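Local coordinates for protein sulfate transporter/antisigma-factor antagonist STAS (Planctomyces limnophilus, PDB 3T6O) that probably acts as an anti-sigma factor antagonist, a STAS-domain protein of the kind that regulates sigma factors through partner binding, at residues A5-T10 with I18-V23. Residues are numbered along the deposited sequence; the frame is centred on the assembly and turned at random.
Sequences ADIRVT and ISFPAV
Ile7 wedges its two branches between Ile18, on the second strand, and Phe20, just past its end: CD1 rests on CG2 of Ile18 (3.7 Å), while CG2 meets the Phe20 ring obliquely, 3.4 Å from CE2. The split follows from chi1 of 49°, which sets CG1 between the backbone N and the carbonyl carbon and turns CG2 toward the ring. Val9 extends the same apolar face, its CG2 lying beside CD1 of Ile18, and helix 29-41 packs against Ile7 and Val9. On the opposite face the Arg8 side chain, extended from CG to NE, folds over Ser19, whose OG sits 3.3 Å above the guanidinium plane without a hydrogen bond to it. A water ties that hydroxyl to Arg8 O and Thr10 OG1. Between the faces, Arg8 and Ser19 form a hydrogen-bonded antiparallel pair, Arg8 N to Ser19 O 2.8 Å and Ser19 N to Arg8 O 2.9 Å. Beyond it the regular pairing gives way to scattered contacts: the Pro21 ring lies against the backbone of Asp6, Pro21 CG 3.1 Å from Asp6 O, and Ala5 CB presses tightly on Val23 CG1. Such is the N-terminal beta hairpin of the STAS fold, here forming one margin of the chain's mixed sheet.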
# COMPACT_ATOMS: atom_id res chain seq x y z
N ALA A 5 13.42 -2.61 23.15
CA ALA A 5 14.19 -1.51 22.60
C ALA A 5 13.31 -0.57 21.75
O ALA A 5 12.29 -0.97 21.19
CB ALA A 5 15.35 -2.04 21.77
N ASP A 6 13.69 0.69 21.66
CA ASP A 6 12.91 1.64 20.89
C ASP A 6 13.85 2.67 20.26
O ASP A 6 15.01 2.73 20.64
CB ASP A 6 11.87 2.29 21.80
CG ASP A 6 10.66 2.85 21.04
OD1 ASP A 6 10.53 2.67 19.79
OD2 ASP A 6 9.85 3.51 21.72
N ILE A 7 13.38 3.40 19.26
CA ILE A 7 14.17 4.51 18.76
C ILE A 7 14.35 5.49 19.90
O ILE A 7 13.64 5.42 20.87
CB ILE A 7 13.51 5.24 17.56
CG1 ILE A 7 12.05 5.58 17.86
CG2 ILE A 7 13.69 4.43 16.26
CD1 ILE A 7 11.42 6.53 16.86
N ARG A 8 15.30 6.39 19.78
CA ARG A 8 15.34 7.52 20.70
C ARG A 8 15.05 8.81 19.96
O ARG A 8 15.45 9.04 18.82
CB ARG A 8 16.63 7.60 21.51
CG ARG A 8 17.90 7.28 20.81
CD ARG A 8 19.12 7.86 21.60
NE ARG A 8 20.32 7.99 20.76
CZ ARG A 8 20.75 9.15 20.29
NH1 ARG A 8 21.85 9.19 19.53
NH2 ARG A 8 20.06 10.25 20.57
N VAL A 9 14.23 9.64 20.59
CA VAL A 9 13.75 10.86 19.96
C VAL A 9 14.36 12.01 20.75
O VAL A 9 14.15 12.10 21.94
CB VAL A 9 12.21 10.95 19.97
CG1 VAL A 9 11.73 12.28 19.40
CG2 VAL A 9 11.52 9.73 19.18
N THR A 10 15.11 12.88 20.09
CA THR A 10 15.69 14.07 20.77
C THR A 10 15.28 15.34 20.02
O THR A 10 14.88 15.30 18.84
CB THR A 10 17.20 13.97 20.85
OG1 THR A 10 17.69 13.60 19.56
CG2 THR A 10 17.69 12.92 21.92
N ILE A 18 15.48 11.51 15.15
CA ILE A 18 15.23 10.09 15.44
C ILE A 18 16.53 9.29 15.27
O ILE A 18 17.17 9.35 14.20
CB ILE A 18 14.22 9.51 14.43
CG1 ILE A 18 12.97 10.37 14.34
CG2 ILE A 18 14.01 7.96 14.65
CD1 ILE A 18 12.15 10.49 15.55
N SER A 19 16.93 8.58 16.32
CA SER A 19 18.16 7.80 16.28
C SER A 19 17.87 6.37 16.73
O SER A 19 16.87 6.10 17.43
CB SER A 19 19.21 8.39 17.25
OG SER A 19 19.27 9.81 17.21
N PHE A 20 18.80 5.48 16.39
CA PHE A 20 18.65 4.05 16.63
C PHE A 20 19.70 3.47 17.57
O PHE A 20 20.87 3.61 17.33
CB PHE A 20 18.73 3.34 15.28
CG PHE A 20 17.65 3.77 14.36
CD1 PHE A 20 17.74 4.97 13.70
CD2 PHE A 20 16.50 3.03 14.24
CE1 PHE A 20 16.72 5.41 12.92
CE2 PHE A 20 15.46 3.47 13.46
CZ PHE A 20 15.57 4.66 12.79
N PRO A 21 19.28 2.76 18.61
CA PRO A 21 20.20 1.97 19.45
C PRO A 21 20.87 0.85 18.70
O PRO A 21 20.29 0.33 17.76
CB PRO A 21 19.29 1.34 20.52
CG PRO A 21 18.10 2.21 20.57
CD PRO A 21 17.98 2.99 19.27
N ALA A 22 22.08 0.49 19.13
CA ALA A 22 22.86 -0.63 18.56
C ALA A 22 22.08 -1.92 18.28
O ALA A 22 22.35 -2.60 17.29
CB ALA A 22 24.11 -0.93 19.46
N VAL A 23 21.10 -2.26 19.11
CA VAL A 23 20.30 -3.46 18.85
C VAL A 23 19.52 -3.43 17.51
O VAL A 23 19.04 -4.48 17.04
CB VAL A 23 19.30 -3.74 20.02
CG1 VAL A 23 18.05 -2.83 19.91
CG2 VAL A 23 18.91 -5.23 20.06
O HOH W 1 17.69 11.09 18.67